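Local coordinates for protein histidine kinase (Paraburkholderia phymatum, PDB 6NB0) that probably catalyses ATP-dependent autophosphorylation on a histidine, as a dimeric sensor kinase of a bacterial phosphorelay, at residues Phe56-Asp68 against Gly245-Val257. Residues are numbered along the deposited sequence; the frame is centred on the assembly and turned at random. Where two conformers were deposited one is given.
Sequences FMRDHVLSLVSHD and GRISWVLALCKRV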
ATOM      1  N   PHE A  56      -5.068  -0.440  -0.247  1.00 26.72           N
ATOM      2  CA  PHE A  56      -6.455  -0.809  -0.021  1.00 30.07           C
ATOM      3  C   PHE A  56      -6.969  -1.691  -1.141  1.00 34.71           C
ATOM      4  O   PHE A  56      -7.813  -2.560  -0.901  1.00 31.55           O
ATOM      5  CB  PHE A  56      -7.325   0.442   0.123  1.00 26.05           C
ATOM      6  CG  PHE A  56      -7.239   1.071   1.487  1.00 34.56           C
ATOM      7  CD1 PHE A  56      -6.124   1.823   1.856  1.00 33.67           C
ATOM      8  CD2 PHE A  56      -8.241   0.862   2.421  1.00 46.50           C
ATOM      9  CE1 PHE A  56      -6.028   2.370   3.116  1.00 34.14           C
ATOM     10  CE2 PHE A  56      -8.150   1.408   3.684  1.00 49.11           C
ATOM     11  CZ  PHE A  56      -7.043   2.161   4.036  1.00 44.72           C
ATOM     12  N   MET A  57      -6.466  -1.496  -2.368  1.00 30.47           N
ATOM     13  CA  MET A  57      -6.880  -2.394  -3.445  1.00 30.80           C
ATOM     14  C   MET A  57      -6.429  -3.826  -3.173  1.00 31.70           C
ATOM     15  O   MET A  57      -7.168  -4.771  -3.470  1.00 32.05           O
ATOM     16  CB  MET A  57      -6.349  -1.919  -4.799  1.00 29.47           C
ATOM     17  CG  MET A  57      -6.955  -2.734  -5.938  1.00 29.97           C
ATOM     18  SD  MET A  57      -6.329  -2.194  -7.565  1.00 32.48           S
ATOM     19  CE  MET A  57      -5.120  -3.450  -7.808  1.00 31.75           C
ATOM     20  N   ARG A  58      -5.229  -4.012  -2.601  1.00 29.41           N
ATOM     21  CA  ARG A  58      -4.789  -5.370  -2.263  1.00 34.57           C
ATOM     22  C   ARG A  58      -5.623  -5.974  -1.136  1.00 37.44           C
ATOM     23  O   ARG A  58      -5.860  -7.188  -1.132  1.00 38.40           O
ATOM     24  CB  ARG A  58      -3.307  -5.403  -1.869  1.00 34.26           C
ATOM     25  CG  ARG A  58      -2.296  -4.678  -2.806  1.00 42.29           C
ATOM     26  CD  ARG A  58      -2.164  -5.337  -4.148  1.00 37.52           C
ATOM     27  NE  ARG A  58      -1.018  -4.880  -4.980  1.00 37.35           N
ATOM     28  CZ  ARG A  58      -1.005  -3.748  -5.696  1.00 34.83           C
ATOM     29  NH1 ARG A  58      -2.032  -2.909  -5.637  1.00 29.18           N
ATOM     30  NH2 ARG A  58       0.033  -3.437  -6.473  1.00 32.99           N
ATOM     31  N   ASP A  59      -6.050  -5.158  -0.166  1.00 32.97           N
ATOM     32  CA  ASP A  59      -6.987  -5.628   0.865  1.00 36.44           C
ATOM     33  C   ASP A  59      -8.291  -6.089   0.238  1.00 40.71           C
ATOM     34  O   ASP A  59      -8.856  -7.124   0.615  1.00 38.27           O
ATOM     35  CB  ASP A  59      -7.299  -4.513   1.857  1.00 40.70           C
ATOM     36  CG  ASP A  59      -6.241  -4.340   2.895  1.00 48.47           C
ATOM     37  OD1 ASP A  59      -5.385  -5.239   3.008  1.00 51.29           O
ATOM     38  OD2 ASP A  59      -6.286  -3.313   3.609  1.00 63.20           O
ATOM     39  N   HIS A  60      -8.804  -5.290  -0.696  1.00 36.46           N
ATOM     40  CA  HIS A  60     -10.033  -5.633  -1.394  1.00 38.34           C
ATOM     41  C   HIS A  60      -9.904  -6.974  -2.102  1.00 38.19           C
ATOM     42  O   HIS A  60     -10.803  -7.819  -2.026  1.00 39.61           O
ATOM     43  CB  HIS A  60     -10.365  -4.520  -2.383  1.00 29.31           C
ATOM     44  CG  HIS A  60     -11.707  -4.672  -3.031  1.00 30.99           C
ATOM     45  ND1 HIS A  60     -12.885  -4.407  -2.368  1.00 41.13           N
ATOM     46  CD2 HIS A  60     -12.058  -5.039  -4.289  1.00 36.71           C
ATOM     47  CE1 HIS A  60     -13.908  -4.625  -3.181  1.00 41.73           C
ATOM     48  NE2 HIS A  60     -13.432  -4.995  -4.358  1.00 38.57           N
ATOM     49  N   VAL A  61      -8.779  -7.197  -2.786  1.00 33.41           N
ATOM     50  CA  VAL A  61      -8.586  -8.466  -3.482  1.00 40.29           C
ATOM     51  C   VAL A  61      -8.542  -9.617  -2.478  1.00 37.85           C
ATOM     52  O   VAL A  61      -9.134 -10.683  -2.703  1.00 44.25           O
ATOM     53  CB  VAL A  61      -7.309  -8.408  -4.355  1.00 38.08           C
ATOM     54  CG1 VAL A  61      -6.952  -9.787  -4.881  1.00 38.97           C
ATOM     55  CG2 VAL A  61      -7.489  -7.436  -5.520  1.00 34.89           C
ATOM     56  N   LEU A  62      -7.865  -9.418  -1.344  1.00 37.07           N
ATOM     57  CA  LEU A  62      -7.828 -10.468  -0.320  1.00 40.22           C
ATOM     58  C   LEU A  62      -9.226 -10.783   0.208  1.00 42.74           C
ATOM     59  O   LEU A  62      -9.573 -11.954   0.416  1.00 45.34           O
ATOM     60  CB  LEU A  62      -6.915 -10.044   0.828  1.00 40.16           C
ATOM     61  CG  LEU A  62      -5.426 -10.366   0.709  1.00 56.45           C
ATOM     62  CD1 LEU A  62      -4.590  -9.295   1.393  1.00 59.87           C
ATOM     63  CD2 LEU A  62      -5.181 -11.736   1.343  1.00 60.93           C
ATOM     64  N   SER A  63     -10.032  -9.747   0.451  1.00 42.86           N
ATOM     65  CA  SER A  63     -11.389  -9.954   0.951  0.56 44.88           C
ATOM     66  C   SER A  63     -12.261 -10.668  -0.073  1.00 46.83           C
ATOM     67  O   SER A  63     -13.097 -11.517   0.287  1.00 49.54           O
ATOM     68  CB  SER A  63     -12.004  -8.612   1.340  0.56 43.53           C
ATOM     69  OG  SER A  63     -11.545  -8.229   2.616  0.56 42.68           O
ATOM     70  N   LEU A  64     -12.093 -10.341  -1.356  1.00 43.05           N
ATOM     71  CA  LEU A  64     -12.828 -11.076  -2.382  1.00 43.72           C
ATOM     72  C   LEU A  64     -12.426 -12.546  -2.369  1.00 49.51           C
ATOM     73  O   LEU A  64     -13.283 -13.440  -2.396  1.00 53.93           O
ATOM     74  CB  LEU A  64     -12.574 -10.462  -3.762  1.00 46.03           C
ATOM     75  CG  LEU A  64     -13.136  -9.061  -4.023  1.00 48.72           C
ATOM     76  CD1 LEU A  64     -12.570  -8.494  -5.318  1.00 43.27           C
ATOM     77  CD2 LEU A  64     -14.661  -9.101  -4.071  1.00 52.98           C
ATOM     78  N   VAL A  65     -11.119 -12.809  -2.292  1.00 52.71           N
ATOM     79  CA  VAL A  65     -10.611 -14.182  -2.187  1.00 56.25           C
ATOM     80  C   VAL A  65     -11.135 -14.859  -0.922  1.00 59.03           C
ATOM     81  O   VAL A  65     -11.558 -16.022  -0.949  1.00 65.69           O
ATOM     82  CB  VAL A  65      -9.069 -14.172  -2.226  1.00 57.34           C
ATOM     83  CG1 VAL A  65      -8.497 -15.524  -1.809  1.00 61.87           C
ATOM     84  CG2 VAL A  65      -8.577 -13.784  -3.609  1.00 55.81           C
ATOM     85  N   SER A  66     -11.089 -14.148   0.212  1.00 61.44           N
ATOM     86  CA  SER A  66     -11.636 -14.660   1.465  1.00 67.83           C
ATOM     87  C   SER A  66     -13.101 -15.070   1.332  1.00 74.59           C
ATOM     88  O   SER A  66     -13.576 -15.924   2.096  1.00 75.01           O
ATOM     89  CB  SER A  66     -11.478 -13.599   2.565  1.00 70.43           C
ATOM     90  OG  SER A  66     -12.225 -13.924   3.727  1.00 77.66           O
ATOM     91  N   HIS A  67     -13.813 -14.503   0.363  1.00 71.84           N
ATOM     92  CA  HIS A  67     -15.229 -14.762   0.150  1.00 69.13           C
ATOM     93  C   HIS A  67     -15.486 -15.796  -0.941  1.00 72.13           C
ATOM     94  O   HIS A  67     -16.201 -16.777  -0.708  1.00 76.97           O
ATOM     95  CB  HIS A  67     -15.941 -13.444  -0.193  1.00 66.94           C
ATOM     96  CG  HIS A  67     -17.386 -13.607  -0.559  1.00 80.85           C
ATOM     97  ND1 HIS A  67     -17.798 -14.105  -1.778  1.00 85.19           N
ATOM     98  CD2 HIS A  67     -18.518 -13.323   0.129  1.00 85.83           C
ATOM     99  CE1 HIS A  67     -19.118 -14.133  -1.819  1.00 88.37           C
ATOM    100  NE2 HIS A  67     -19.580 -13.661  -0.674  1.00 89.00           N
ATOM    101  N   ASP A  68     -14.895 -15.606  -2.125  1.00 68.62           N
ATOM    102  CA  ASP A  68     -15.392 -16.247  -3.342  1.00 71.16           C
ATOM    103  C   ASP A  68     -15.018 -17.720  -3.459  1.00 86.64           C
ATOM    104  O   ASP A  68     -15.676 -18.448  -4.214  1.00 94.17           O
ATOM    105  CB  ASP A  68     -14.891 -15.492  -4.581  1.00 70.94           C
ATOM    106  CG  ASP A  68     -15.799 -14.328  -4.972  1.00 80.73           C
ATOM    107  OD1 ASP A  68     -16.901 -14.205  -4.397  1.00 84.29           O
ATOM    108  OD2 ASP A  68     -15.410 -13.533  -5.858  1.00 83.61           O
ATOM    109  N   GLY A 245     -23.221  -5.377  -7.977  1.00 58.39           N
ATOM    110  CA  GLY A 245     -22.958  -4.814  -6.672  1.00 63.44           C
ATOM    111  C   GLY A 245     -21.500  -4.568  -6.343  1.00 59.40           C
ATOM    112  O   GLY A 245     -21.205  -4.130  -5.226  1.00 64.45           O
ATOM    113  N   ARG A 246     -20.579  -4.818  -7.268  1.00 52.34           N
ATOM    114  CA  ARG A 246     -19.154  -4.732  -6.977  1.00 42.29           C
ATOM    115  C   ARG A 246     -18.513  -3.528  -7.649  1.00 40.42           C
ATOM    116  O   ARG A 246     -18.916  -3.106  -8.736  1.00 46.01           O
ATOM    117  CB  ARG A 246     -18.444  -6.022  -7.401  1.00 43.14           C
ATOM    118  CG  ARG A 246     -18.785  -7.190  -6.483  1.00 52.05           C
ATOM    119  CD  ARG A 246     -17.972  -8.433  -6.803  1.00 58.16           C
ATOM    120  NE  ARG A 246     -18.115  -9.461  -5.768  1.00 65.59           N
ATOM    121  CZ  ARG A 246     -17.426 -10.600  -5.747  1.00 74.32           C
ATOM    122  NH1 ARG A 246     -16.539 -10.859  -6.701  1.00 77.77           N
ATOM    123  NH2 ARG A 246     -17.616 -11.481  -4.772  1.00 72.20           N
ATOM    124  N   ILE A 247     -17.498  -2.975  -6.980  1.00 28.83           N
ATOM    125  CA  ILE A 247     -16.790  -1.807  -7.466  1.00 28.88           C
ATOM    126  C   ILE A 247     -15.590  -2.248  -8.288  1.00 29.31           C
ATOM    127  O   ILE A 247     -15.117  -3.378  -8.177  1.00 35.36           O
ATOM    128  CB  ILE A 247     -16.328  -0.919  -6.293  1.00 37.62           C
ATOM    129  CG1 ILE A 247     -15.419  -1.743  -5.356  1.00 35.13           C
ATOM    130  CG2 ILE A 247     -17.546  -0.345  -5.568  1.00 37.56           C
ATOM    131  CD1 ILE A 247     -14.634  -0.880  -4.343  1.00 36.15           C
ATOM    132  N   SER A 248     -15.094  -1.327  -9.105  1.00 29.93           N
ATOM    133  CA  SER A 248     -13.737  -1.432  -9.632  1.00 33.28           C
ATOM    134  C   SER A 248     -12.757  -1.513  -8.460  1.00 35.89           C
ATOM    135  O   SER A 248     -12.870  -0.746  -7.505  1.00 32.21           O
ATOM    136  CB  SER A 248     -13.428  -0.217 -10.510  1.00 30.01           C
ATOM    137  OG  SER A 248     -14.319  -0.133 -11.630  1.00 32.44           O
ATOM    138  N   TRP A 249     -11.822  -2.472  -8.514  1.00 31.26           N
ATOM    139  CA  TRP A 249     -10.968  -2.743  -7.351  1.00 29.23           C
ATOM    140  C   TRP A 249     -10.256  -1.493  -6.871  1.00 26.76           C
ATOM    141  O   TRP A 249     -10.063  -1.292  -5.661  1.00 27.81           O
ATOM    142  CB  TRP A 249      -9.925  -3.796  -7.697  1.00 28.69           C
ATOM    143  CG  TRP A 249     -10.470  -5.121  -8.012  1.00 32.47           C
ATOM    144  CD1 TRP A 249     -11.770  -5.530  -7.912  1.00 30.58           C
ATOM    145  CD2 TRP A 249      -9.718  -6.248  -8.464  1.00 35.01           C
ATOM    146  NE1 TRP A 249     -11.871  -6.859  -8.278  1.00 33.00           N
ATOM    147  CE2 TRP A 249     -10.627  -7.319  -8.629  1.00 39.16           C
ATOM    148  CE3 TRP A 249      -8.365  -6.455  -8.764  1.00 34.82           C
ATOM    149  CZ2 TRP A 249     -10.220  -8.584  -9.069  1.00 46.80           C
ATOM    150  CZ3 TRP A 249      -7.963  -7.726  -9.195  1.00 35.48           C
ATOM    151  CH2 TRP A 249      -8.890  -8.763  -9.352  1.00 42.57           C
ATOM    152  N   VAL A 250      -9.868  -0.629  -7.806  1.00 28.11           N
ATOM    153  CA  VAL A 250      -9.034   0.502  -7.432  1.00 29.76           C
ATOM    154  C   VAL A 250      -9.777   1.477  -6.521  1.00 28.73           C
ATOM    155  O   VAL A 250      -9.135   2.281  -5.849  1.00 27.01           O
ATOM    156  CB  VAL A 250      -8.500   1.214  -8.697  1.00 30.39           C
ATOM    157  CG1 VAL A 250      -9.620   1.949  -9.443  1.00 26.42           C
ATOM    158  CG2 VAL A 250      -7.378   2.198  -8.338  1.00 25.83           C
ATOM    159  N   LEU A 251     -11.112   1.426  -6.466  1.00 27.87           N
ATOM    160  CA  LEU A 251     -11.866   2.343  -5.610  1.00 26.72           C
ATOM    161  C   LEU A 251     -12.029   1.810  -4.184  1.00 28.14           C
ATOM    162  O   LEU A 251     -12.754   2.410  -3.383  1.00 28.22           O
ATOM    163  CB  LEU A 251     -13.240   2.650  -6.236  1.00 26.31           C
ATOM    164  CG  LEU A 251     -13.127   3.570  -7.467  1.00 27.42           C
ATOM    165  CD1 LEU A 251     -14.403   3.623  -8.318  1.00 24.37           C
ATOM    166  CD2 LEU A 251     -12.677   4.982  -7.085  1.00 25.95           C
ATOM    167  N   ALA A 252     -11.378   0.692  -3.869  1.00 23.64           N
ATOM    168  CA  ALA A 252     -11.516   0.065  -2.564  1.00 27.51           C
ATOM    169  C   ALA A 252     -11.299   1.055  -1.419  1.00 31.60           C
ATOM    170  O   ALA A 252     -11.999   0.995  -0.399  1.00 27.86           O
ATOM    171  CB  ALA A 252     -10.528  -1.091  -2.461  1.00 26.23           C
ATOM    172  N   LEU A 253     -10.319   1.959  -1.556  1.00 27.68           N
ATOM    173  CA  LEU A 253     -10.050   2.913  -0.478  1.00 29.63           C
ATOM    174  C   LEU A 253     -11.279   3.770  -0.169  1.00 29.81           C
ATOM    175  O   LEU A 253     -11.620   3.967   1.000  1.00 28.01           O
ATOM    176  CB  LEU A 253      -8.849   3.800  -0.829  1.00 27.99           C
ATOM    177  CG  LEU A 253      -8.254   4.607   0.338  1.00 32.15           C
ATOM    178  CD1 LEU A 253      -6.782   4.934   0.054  1.00 36.91           C
ATOM    179  CD2 LEU A 253      -8.994   5.897   0.561  1.00 27.76           C
ATOM    180  N   CYS A 254     -11.942   4.310  -1.202  1.00 26.74           N
ATOM    181  CA  CYS A 254     -13.190   5.056  -0.980  1.00 26.33           C
ATOM    182  C   CYS A 254     -14.229   4.234  -0.217  1.00 26.14           C
ATOM    183  O   CYS A 254     -14.857   4.721   0.730  1.00 27.71           O
ATOM    184  CB  CYS A 254     -13.781   5.499  -2.322  1.00 31.54           C
ATOM    185  SG  CYS A 254     -12.646   6.527  -3.286  1.00 28.20           S
ATOM    186  N   LYS A 255     -14.455   3.000  -0.651  1.00 24.53           N
ATOM    187  CA  LYS A 255     -15.450   2.148  -0.002  1.00 28.67           C
ATOM    188  C   LYS A 255     -15.064   1.843   1.443  1.00 32.67           C
ATOM    189  O   LYS A 255     -15.901   1.932   2.359  1.00 28.23           O
ATOM    190  CB  LYS A 255     -15.612   0.849  -0.795  1.00 28.73           C
ATOM    191  CG  LYS A 255     -16.618  -0.147  -0.184  1.00 32.60           C
ATOM    192  CD  LYS A 255     -16.754  -1.383  -1.071  1.00 37.58           C
ATOM    193  CE  LYS A 255     -17.802  -2.357  -0.519  1.00 45.07           C
ATOM    194  NZ  LYS A 255     -17.236  -3.190   0.563  1.00 53.32           N
ATOM    195  N   ARG A 256     -13.800   1.464   1.668  1.00 29.46           N
ATOM    196  CA  ARG A 256     -13.368   1.108   3.017  0.55 32.48           C
ATOM    197  C   ARG A 256     -13.488   2.292   3.966  1.00 24.80           C
ATOM    198  O   ARG A 256     -13.941   2.143   5.109  1.00 29.92           O
ATOM    199  CB  ARG A 256     -11.926   0.601   2.984  0.55 37.12           C
ATOM    200  CG  ARG A 256     -11.801  -0.899   2.779  0.55 41.40           C
ATOM    201  CD  ARG A 256     -12.389  -1.639   3.948  0.55 41.81           C
ATOM    202  NE  ARG A 256     -11.424  -2.518   4.598  0.55 44.89           N
ATOM    203  CZ  ARG A 256     -11.413  -2.766   5.901  0.55 45.97           C
ATOM    204  NH1 ARG A 256     -12.307  -2.178   6.687  0.55 40.77           N
ATOM    205  NH2 ARG A 256     -10.505  -3.592   6.419  0.55 46.67           N
ATOM    206  N   VAL A 257     -13.071   3.470   3.514  1.00 30.35           N
ATOM    207  CA  VAL A 257     -13.068   4.624   4.401  1.00 27.69           C
ATOM    208  C   VAL A 257     -14.497   5.084   4.655  1.00 26.36           C
ATOM    209  O   VAL A 257     -14.861   5.437   5.778  1.00 28.09           O
ATOM    210  CB  VAL A 257     -12.187   5.738   3.801  1.00 31.89           C
ATOM    211  CG1 VAL A 257     -12.375   7.064   4.559  1.00 27.79           C
ATOM    212  CG2 VAL A 257     -10.711   5.316   3.808  1.00 28.45           C
TER
HETATM  213  O   HOH W   1     -15.007  -5.494  -6.414  1.00 32.74           O
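Phe56 and Leu253 begin the apolar part of this contact, where helix 56-68 meets the start of helix 252-257 at 77°, the axes approaching to 8.9 Å at their closest. Leu253 CG sits over one face of the Phe56 ring, off its middle toward the rim, in a CH-pi contact 4.0 Å from the centroid, while the CB of Arg256 abuts the ring's edge; the guanidinium of Arg256 turns off to Thr123 on helix 109-125. At the crossing, Ala252 CB presses on His60 CB at 3.4 Å. Met57 sets CG against Trp249 CB and, bent at chi3 (100°), brings SD to the backbone of Val250.

Trp249 lies across the next turns of the helix. Val61 CG2 makes a CH-pi contact over the six-membered ring of Trp249, 3.8 Å from its centroid and offset toward the rim, and Leu64 CD1 reaches the pyrrole side at NE1. The His60 ring meets Trp249 CD1 with its edge, the two planes inclined at 58°. Thr118 of the second subunit also packs on the Trp249 side chain.

Polar contacts gather beyond it. A water joins His60 NE2 to the carbonyl of Ile247, to which it donates. The extended Arg246 meets Asp68 end-on in a salt bridge: NH2 bonds to OD1 at 2.8 Å and NH1 to OD2 at 3.0 Å, the latter through the syn lone pair and within the guanidinium plane. Leu64 CD2 lies over the centre of one face of the Arg246 guanidinium, 3.6 Å from Arg246 CZ. Asp68 OD1 also accepts from His67 ND1, which comes from the anti side but well out of the carboxylate plane, although His67 and Asp68 are poorly ordered.

The arrangement is an interdomain interface of a HisKA-type histidine kinase: the helix carrying His67 and Asp68, a pair fitting the HisKA H-box (His67 the probable phosphoacceptor), docks against the probable ATP-binding alpha/beta domain.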